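Local coordinates for protein extracellular ligand-binding receptor (Desulfitobacterium hafniense, PDB 4Q6B) that binds leucine between its two lobes and probably delivers it to an ABC transporter for amino-acid uptake, at residues A[30-35]-A[276-281]; A[268-273]-A[285-290]. All blocks are in the same frame, centred on the assembly; numbering follows the deposited sequence.

Contact 1: A[30-35]-A[276-281]; sequences LELAVQ and REYGQP
The hydroxyl of Y278, on the last turn of helix 265-278, reaches across to helix 26-39 and donates a hydrogen bond to the carboxylate of E31, with OH and OE1 2.6 Å apart. This is the one hydrogen bond between the two segments. OE1 takes it on its anti lone pair, the one turned away from OE2, and sits at the edge of the phenol ring, in its plane. Carboxylate and ring lie nearly flat with each other, their planes 16° apart. E31 gets there by an extended chain: CG stands anti to the backbone N (chi1 174°) and the chain runs straight on to CD.

The apolar contacts are lighter and come from L32. Its CB lies 4.1 Å from CE2 of Y278, again near the ring plane, while its CD1 touches CB of E277 at 4.1 Å, the two side chains running alongside but oppositely directed. L32 also leans on A273 and F274 of helix 265-278, and the ring of F274 meets that of Y278. CG of E277, placed by chi1 (-178°), lies over one face of the neighbouring Y278 ring, near the rim. After Y278 the helix stops, and G279 leaves it with positive phi.

OE1 of E31 and OE2 of E277 come within 5.1 Å without touching. Two like charges this close at the surface would tend to repel, and the hydrogen bond from Y278 probably stabilises the charge on E31 and so offsets part of that.

Contact 2: A[268-273]-A[285-290]; sequences QDFVEA and YAAAGY. With LEU (leucine), chain B.
Two consecutive helices of a periplasmic-binding-protein fold, 265-278 and 284-301, pack here through a buried aromatic and alanine interface, with F270 reaching from the first to A286, A287 and Y290 of the second. The segment axes cross at 117° and come no closer than 11.7 Å, a gap that the F270 ring bridges. With chi1 at 165° the ring of F270 swings out from its helix, trans to the backbone N. Its far end settles against backbone as well as methyl: CZ lies 3.7 Å from CA of A287, and CE2 lies 3.9 Å from CB of the same residue. Small side chains at 286 and 287 let the ring come this near the second helix. P282 and V324 also touch F270, and L32 of helix 26-39 packs on Y290.

Five residues before Y290, Y285 turns to the leucine pocket, where its OH is 3.1 Å from CD1 of the bound leucine.

The two aromatic rings meet obliquely, centroids 4.8 Å apart and planes at 52°. CE1 of F270 approaches CG of Y290 at 3.6 Å, while CD1 of F270 sits over the centre of one face of the Y290 ring.

The centres of contacts 1 and 2 lie only 7 Å apart, and helix 265-278 serves both: its 268-273 part packs on helix 284-301, its C-terminal end on helix 26-39. Along the chain the order is 30-35, 268-273, 276-281, 285-290, so the segments of the two contacts alternate. The third side is closed directly, with CB of A33 3.5 Å from CD2 of Y290 and CD2 of L32 4.0 Å from CD1 of F270. Three helices thus form one packed cluster, from an exposed polar patch to a buried interior. An early helix is thereby joined to two late ones, and helix 284-301 also brings Y285 to the bound leucine.

Contact 1: A[30-35]-A[276-281]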
ATOM      1  N   LEU A  30     -14.071   1.213   4.749  1.00 15.00           N
ATOM      2  CA  LEU A  30     -15.018   1.436   3.642  1.00 10.67           C
ATOM      3  C   LEU A  30     -16.381   1.801   4.190  1.00 11.96           C
ATOM      4  O   LEU A  30     -17.017   2.766   3.703  1.00 16.76           O
ATOM      5  CB  LEU A  30     -15.196   0.197   2.744  1.00 10.53           C
ATOM      6  CG  LEU A  30     -13.953  -0.404   2.088  1.00 11.35           C
ATOM      7  CD1 LEU A  30     -14.306  -1.733   1.452  1.00 13.47           C
ATOM      8  CD2 LEU A  30     -13.426   0.572   0.999  1.00 16.70           C
ATOM      9  N   GLU A  31     -16.874   1.048   5.172  1.00 15.19           N
ATOM     10  CA  GLU A  31     -18.240   1.258   5.673  1.00 19.86           C
ATOM     11  C   GLU A  31     -18.391   2.617   6.376  1.00 19.93           C
ATOM     12  O   GLU A  31     -19.374   3.324   6.181  1.00 18.90           O
ATOM     13  CB  GLU A  31     -18.661   0.087   6.586  1.00 21.62           C
ATOM     14  CG  GLU A  31     -20.018   0.246   7.286  1.00 26.27           C
ATOM     15  CD  GLU A  31     -20.312  -0.844   8.322  1.00 37.15           C
ATOM     16  OE1 GLU A  31     -19.759  -0.800   9.461  1.00 34.27           O
ATOM     17  OE2 GLU A  31     -21.114  -1.743   7.991  1.00 42.59           O
ATOM     18  N   LEU A  32     -17.382   3.003   7.139  1.00 14.98           N
ATOM     19  CA  LEU A  32     -17.374   4.334   7.749  1.00 17.12           C
ATOM     20  C   LEU A  32     -17.449   5.450   6.689  1.00 16.02           C
ATOM     21  O   LEU A  32     -18.122   6.450   6.904  1.00 19.51           O
ATOM     22  CB  LEU A  32     -16.125   4.504   8.623  1.00 17.68           C
ATOM     23  CG  LEU A  32     -16.151   5.685   9.591  1.00 18.30           C
ATOM     24  CD1 LEU A  32     -17.154   5.542  10.757  1.00 24.44           C
ATOM     25  CD2 LEU A  32     -14.765   5.958  10.177  1.00 19.64           C
ATOM     26  N   ALA A  33     -16.749   5.302   5.569  1.00 15.51           N
ATOM     27  CA  ALA A  33     -16.794   6.354   4.519  1.00 13.98           C
ATOM     28  C   ALA A  33     -18.137   6.440   3.818  1.00 14.09           C
ATOM     29  O   ALA A  33     -18.630   7.522   3.537  1.00 18.84           O
ATOM     30  CB  ALA A  33     -15.703   6.110   3.516  1.00 15.43           C
ATOM     31  N   VAL A  34     -18.694   5.277   3.503  1.00 17.15           N
ATOM     32  CA  VAL A  34     -19.991   5.245   2.871  1.00 18.86           C
ATOM     33  C   VAL A  34     -21.031   5.895   3.784  1.00 21.48           C
ATOM     34  O   VAL A  34     -21.915   6.654   3.320  1.00 21.09           O
ATOM     35  CB  VAL A  34     -20.377   3.800   2.583  1.00 16.65           C
ATOM     36  CG1 VAL A  34     -21.826   3.750   2.115  1.00 19.76           C
ATOM     37  CG2 VAL A  34     -19.455   3.242   1.507  1.00 18.74           C
ATOM     38  N   GLN A  35     -20.941   5.630   5.092  0.50 21.16           N
ATOM     39  CA  GLN A  35     -21.900   6.195   6.058  0.50 22.17           C
ATOM     40  C   GLN A  35     -21.757   7.713   6.088  0.50 20.96           C
ATOM     41  O   GLN A  35     -22.747   8.462   6.145  0.50 24.08           O
ATOM     42  CB  GLN A  35     -21.644   5.704   7.503  0.50 28.34           C
ATOM     43  CG  GLN A  35     -21.758   4.207   7.788  0.50 32.34           C
ATOM     44  CD  GLN A  35     -23.187   3.672   7.842  0.50 37.37           C
ATOM     45  OE1 GLN A  35     -23.394   2.463   8.036  0.50 38.81           O
ATOM     46  NE2 GLN A  35     -24.180   4.561   7.677  0.50 38.98           N
ATOM     47  N   ARG A 276     -14.843   5.251  17.705  1.00 24.46           N
ATOM     48  CA  ARG A 276     -16.185   5.243  18.279  1.00 27.00           C
ATOM     49  C   ARG A 276     -17.105   4.186  17.674  1.00 27.88           C
ATOM     50  O   ARG A 276     -17.888   3.541  18.391  1.00 27.42           O
ATOM     51  CB  ARG A 276     -16.827   6.630  18.148  1.00 30.38           C
ATOM     52  CG  ARG A 276     -18.296   6.647  18.520  1.00 41.91           C
ATOM     53  CD  ARG A 276     -18.713   8.017  19.014  1.00 57.20           C
ATOM     54  NE  ARG A 276     -19.281   8.850  17.955  1.00 66.97           N
ATOM     55  CZ  ARG A 276     -20.584   9.098  17.820  1.00 72.51           C
ATOM     56  NH1 ARG A 276     -21.454   8.569  18.677  1.00 75.99           N
ATOM     57  NH2 ARG A 276     -21.024   9.873  16.832  1.00 73.29           N
ATOM     58  N   GLU A 277     -17.021   4.014  16.365  1.00 22.93           N
ATOM     59  CA  GLU A 277     -17.879   3.046  15.688  1.00 25.04           C
ATOM     60  C   GLU A 277     -17.402   1.593  15.872  1.00 23.70           C
ATOM     61  O   GLU A 277     -18.241   0.682  16.042  1.00 26.03           O
ATOM     62  CB  GLU A 277     -17.973   3.400  14.195  1.00 24.02           C
ATOM     63  CG  GLU A 277     -18.884   2.464  13.399  1.00 30.45           C
ATOM     64  CD  GLU A 277     -20.354   2.512  13.844  1.00 41.18           C
ATOM     65  OE1 GLU A 277     -20.857   3.614  14.183  1.00 38.02           O
ATOM     66  OE2 GLU A 277     -21.014   1.446  13.851  1.00 49.79           O
ATOM     67  N   TYR A 278     -16.083   1.375  15.877  1.00 21.59           N
ATOM     68  CA  TYR A 278     -15.535  -0.003  15.785  1.00 19.68           C
ATOM     69  C   TYR A 278     -14.771  -0.451  17.023  1.00 25.71           C
ATOM     70  O   TYR A 278     -14.519  -1.644  17.194  1.00 25.36           O
ATOM     71  CB  TYR A 278     -14.702  -0.229  14.506  1.00 21.99           C
ATOM     72  CG  TYR A 278     -15.508   0.075  13.277  1.00 20.74           C
ATOM     73  CD1 TYR A 278     -16.603  -0.718  12.934  1.00 20.68           C
ATOM     74  CD2 TYR A 278     -15.216   1.182  12.487  1.00 20.92           C
ATOM     75  CE1 TYR A 278     -17.384  -0.445  11.830  1.00 20.47           C
ATOM     76  CE2 TYR A 278     -15.999   1.467  11.364  1.00 21.10           C
ATOM     77  CZ  TYR A 278     -17.072   0.660  11.058  1.00 19.81           C
ATOM     78  OH  TYR A 278     -17.855   0.935   9.949  1.00 25.01           O
ATOM     79  N   GLY A 279     -14.425   0.482  17.907  1.00 26.05           N
ATOM     80  CA  GLY A 279     -13.939   0.075  19.215  1.00 28.24           C
ATOM     81  C   GLY A 279     -12.495  -0.388  19.187  1.00 29.34           C
ATOM     82  O   GLY A 279     -12.044  -1.067  20.106  1.00 35.53           O
ATOM     83  N   GLN A 280     -11.761   0.024  18.158  1.00 28.70           N
ATOM     84  CA  GLN A 280     -10.327  -0.240  18.082  1.00 31.58           C
ATOM     85  C   GLN A 280      -9.718   0.758  17.091  1.00 26.80           C
ATOM     86  O   GLN A 280     -10.450   1.396  16.317  1.00 20.51           O
ATOM     87  CB  GLN A 280     -10.080  -1.689  17.651  1.00 34.95           C
ATOM     88  CG  GLN A 280     -10.765  -2.037  16.383  1.00 31.78           C
ATOM     89  CD  GLN A 280     -10.826  -3.547  16.100  1.00 37.04           C
ATOM     90  OE1 GLN A 280      -9.823  -4.260  16.216  1.00 38.31           O
ATOM     91  NE2 GLN A 280     -12.007  -4.029  15.700  1.00 37.30           N
ATOM     92  N   PRO A 281      -8.385   0.922  17.118  1.00 26.79           N
ATOM     93  CA  PRO A 281      -7.742   1.899  16.239  1.00 24.83           C
ATOM     94  C   PRO A 281      -7.840   1.483  14.766  1.00 22.73           C
ATOM     95  O   PRO A 281      -7.826   0.283  14.492  1.00 21.15           O
ATOM     96  CB  PRO A 281      -6.274   1.805  16.650  1.00 27.92           C
ATOM     97  CG  PRO A 281      -6.278   1.201  17.995  1.00 32.98           C
ATOM     98  CD  PRO A 281      -7.392   0.219  17.946  1.00 30.23           C
TER

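Contact 2: A[268-273]-A[285-290]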
ATOM      1  N   GLN A 268      -7.555  13.326  12.356  1.00 13.33           N
ATOM      2  CA  GLN A 268      -8.097  13.128  13.702  1.00 14.67           C
ATOM      3  C   GLN A 268      -9.604  12.910  13.706  1.00 16.41           C
ATOM      4  O   GLN A 268     -10.090  12.145  14.540  1.00 18.31           O
ATOM      5  CB  GLN A 268      -7.720  14.282  14.671  1.00 19.61           C
ATOM      6  CG  GLN A 268      -6.189  14.343  14.878  1.00 19.99           C
ATOM      7  CD  GLN A 268      -5.639  13.000  15.358  1.00 20.83           C
ATOM      8  OE1 GLN A 268      -6.155  12.408  16.332  1.00 24.74           O
ATOM      9  NE2 GLN A 268      -4.538  12.573  14.752  1.00 18.64           N
ATOM     10  N   ASP A 269     -10.355  13.539  12.786  1.00 15.72           N
ATOM     11  CA  ASP A 269     -11.796  13.274  12.743  1.00 16.99           C
ATOM     12  C   ASP A 269     -12.058  11.790  12.421  1.00 18.72           C
ATOM     13  O   ASP A 269     -12.934  11.132  13.044  1.00 18.73           O
ATOM     14  CB  ASP A 269     -12.460  14.190  11.715  1.00 19.15           C
ATOM     15  CG  ASP A 269     -13.922  13.917  11.550  1.00 32.81           C
ATOM     16  OD1 ASP A 269     -14.679  14.180  12.489  1.00 32.39           O
ATOM     17  OD2 ASP A 269     -14.317  13.407  10.473  1.00 44.30           O
ATOM     18  N   PHE A 270     -11.295  11.272  11.462  1.00 17.18           N
ATOM     19  CA  PHE A 270     -11.399   9.871  11.068  1.00 17.43           C
ATOM     20  C   PHE A 270     -11.029   8.926  12.215  1.00 16.04           C
ATOM     21  O   PHE A 270     -11.759   7.927  12.485  1.00 18.61           O
ATOM     22  CB  PHE A 270     -10.503   9.635   9.861  1.00 14.55           C
ATOM     23  CG  PHE A 270     -10.237   8.184   9.562  1.00 13.23           C
ATOM     24  CD1 PHE A 270     -11.215   7.423   8.979  1.00 14.82           C
ATOM     25  CD2 PHE A 270      -9.006   7.591   9.906  1.00 14.88           C
ATOM     26  CE1 PHE A 270     -10.973   6.058   8.683  1.00 15.35           C
ATOM     27  CE2 PHE A 270      -8.748   6.215   9.584  1.00 17.25           C
ATOM     28  CZ  PHE A 270      -9.754   5.460   8.990  1.00 18.19           C
ATOM     29  N   VAL A 271      -9.902   9.193  12.871  1.00 16.55           N
ATOM     30  CA  VAL A 271      -9.432   8.293  13.941  1.00 16.33           C
ATOM     31  C   VAL A 271     -10.492   8.199  15.056  1.00 20.27           C
ATOM     32  O   VAL A 271     -10.800   7.097  15.554  1.00 21.07           O
ATOM     33  CB  VAL A 271      -8.048   8.749  14.479  1.00 18.28           C
ATOM     34  CG1 VAL A 271      -7.793   8.176  15.865  1.00 25.83           C
ATOM     35  CG2 VAL A 271      -6.956   8.335  13.500  1.00 20.12           C
ATOM     36  N   GLU A 272     -11.044   9.352  15.463  1.00 20.89           N
ATOM     37  CA  GLU A 272     -12.069   9.378  16.497  1.00 18.12           C
ATOM     38  C   GLU A 272     -13.357   8.670  16.062  1.00 22.95           C
ATOM     39  O   GLU A 272     -13.931   7.876  16.827  1.00 24.06           O
ATOM     40  CB  GLU A 272     -12.397  10.813  16.904  1.00 21.00           C
ATOM     41  CG  GLU A 272     -13.468  10.895  17.990  1.00 34.41           C
ATOM     42  CD  GLU A 272     -13.066  10.214  19.300  1.00 46.90           C
ATOM     43  OE1 GLU A 272     -11.849   9.992  19.527  1.00 49.04           O
ATOM     44  OE2 GLU A 272     -13.977   9.906  20.109  1.00 53.94           O
ATOM     45  N   ALA A 273     -13.814   8.967  14.846  1.00 21.96           N
ATOM     46  CA  ALA A 273     -15.025   8.337  14.313  1.00 21.28           C
ATOM     47  C   ALA A 273     -14.833   6.827  14.220  1.00 17.57           C
ATOM     48  O   ALA A 273     -15.740   6.056  14.582  1.00 22.65           O
ATOM     49  CB  ALA A 273     -15.373   8.914  12.934  1.00 21.38           C
ATOM     50  N   TYR A 285      -4.842   0.120   6.154  1.00 17.21           N
ATOM     51  CA  TYR A 285      -5.806  -0.290   5.112  1.00 12.84           C
ATOM     52  C   TYR A 285      -7.216   0.278   5.299  1.00 14.82           C
ATOM     53  O   TYR A 285      -7.878   0.655   4.300  1.00 14.59           O
ATOM     54  CB  TYR A 285      -5.860  -1.831   5.023  1.00 14.54           C
ATOM     55  CG  TYR A 285      -4.481  -2.379   4.741  1.00 20.16           C
ATOM     56  CD1 TYR A 285      -3.871  -2.174   3.519  1.00 23.76           C
ATOM     57  CD2 TYR A 285      -3.749  -2.982   5.765  1.00 28.07           C
ATOM     58  CE1 TYR A 285      -2.564  -2.651   3.280  1.00 37.58           C
ATOM     59  CE2 TYR A 285      -2.468  -3.443   5.547  1.00 39.20           C
ATOM     60  CZ  TYR A 285      -1.879  -3.275   4.305  1.00 45.90           C
ATOM     61  OH  TYR A 285      -0.587  -3.744   4.122  1.00 58.19           O
ATOM     62  N   ALA A 286      -7.657   0.383   6.571  1.00 15.60           N
ATOM     63  CA  ALA A 286      -8.934   1.059   6.858  1.00 14.77           C
ATOM     64  C   ALA A 286      -8.845   2.493   6.351  1.00 15.42           C
ATOM     65  O   ALA A 286      -9.807   3.015   5.762  1.00 13.85           O
ATOM     66  CB  ALA A 286      -9.198   1.109   8.330  1.00 14.39           C
ATOM     67  N   ALA A 287      -7.697   3.127   6.606  1.00 14.27           N
ATOM     68  CA  ALA A 287      -7.495   4.527   6.172  1.00 14.04           C
ATOM     69  C   ALA A 287      -7.451   4.697   4.642  1.00 14.99           C
ATOM     70  O   ALA A 287      -8.059   5.621   4.092  1.00 14.47           O
ATOM     71  CB  ALA A 287      -6.208   5.108   6.833  1.00 12.99           C
ATOM     72  N   ALA A 288      -6.736   3.816   3.960  1.00 13.53           N
ATOM     73  CA  ALA A 288      -6.672   3.823   2.489  1.00 11.83           C
ATOM     74  C   ALA A 288      -8.045   3.533   1.861  1.00 16.02           C
ATOM     75  O   ALA A 288      -8.442   4.178   0.883  1.00 14.25           O
ATOM     76  CB  ALA A 288      -5.616   2.816   2.022  1.00 11.14           C
ATOM     77  N   GLY A 289      -8.772   2.569   2.426  1.00 13.34           N
ATOM     78  CA  GLY A 289     -10.150   2.304   1.982  1.00 10.52           C
ATOM     79  C   GLY A 289     -11.068   3.500   2.175  1.00 13.29           C
ATOM     80  O   GLY A 289     -11.889   3.835   1.294  1.00 13.65           O
ATOM     81  N   TYR A 290     -10.977   4.150   3.337  1.00 12.29           N
ATOM     82  CA  TYR A 290     -11.783   5.312   3.635  1.00 12.73           C
ATOM     83  C   TYR A 290     -11.472   6.426   2.620  1.00 13.66           C
ATOM     84  O   TYR A 290     -12.400   6.994   1.988  1.00 12.69           O
ATOM     85  CB  TYR A 290     -11.543   5.743   5.106  1.00 13.18           C
ATOM     86  CG  TYR A 290     -12.394   6.924   5.547  1.00 14.91           C
ATOM     87  CD1 TYR A 290     -11.996   8.238   5.295  1.00 15.58           C
ATOM     88  CD2 TYR A 290     -13.585   6.721   6.221  1.00 17.27           C
ATOM     89  CE1 TYR A 290     -12.768   9.328   5.734  1.00 13.93           C
ATOM     90  CE2 TYR A 290     -14.377   7.778   6.635  1.00 18.84           C
ATOM     91  CZ  TYR A 290     -13.968   9.092   6.386  1.00 18.29           C
ATOM     92  OH  TYR A 290     -14.764  10.136   6.815  1.00 25.47           O
TER
HETATM   93  N   LEU B 401       1.721  -4.126  -1.364  1.00 27.69           N
HETATM   94  CA  LEU B 401       1.371  -5.525  -1.636  1.00 26.83           C
HETATM   95  C   LEU B 401       1.267  -5.773  -3.131  1.00 22.04           C
HETATM   96  O   LEU B 401       1.070  -6.898  -3.572  1.00 21.18           O
HETATM   97  CB  LEU B 401       0.047  -5.860  -0.950  1.00 23.66           C
HETATM   98  CG  LEU B 401       0.383  -5.786   0.544  1.00 28.99           C
HETATM   99  CD1 LEU B 401      -0.632  -4.965   1.284  1.00 35.42           C
HETATM  100  CD2 LEU B 401       0.577  -7.146   1.200  1.00 26.01           C
HETATM  101  OXT LEU B 401       1.427  -4.820  -3.908  1.00 21.01           O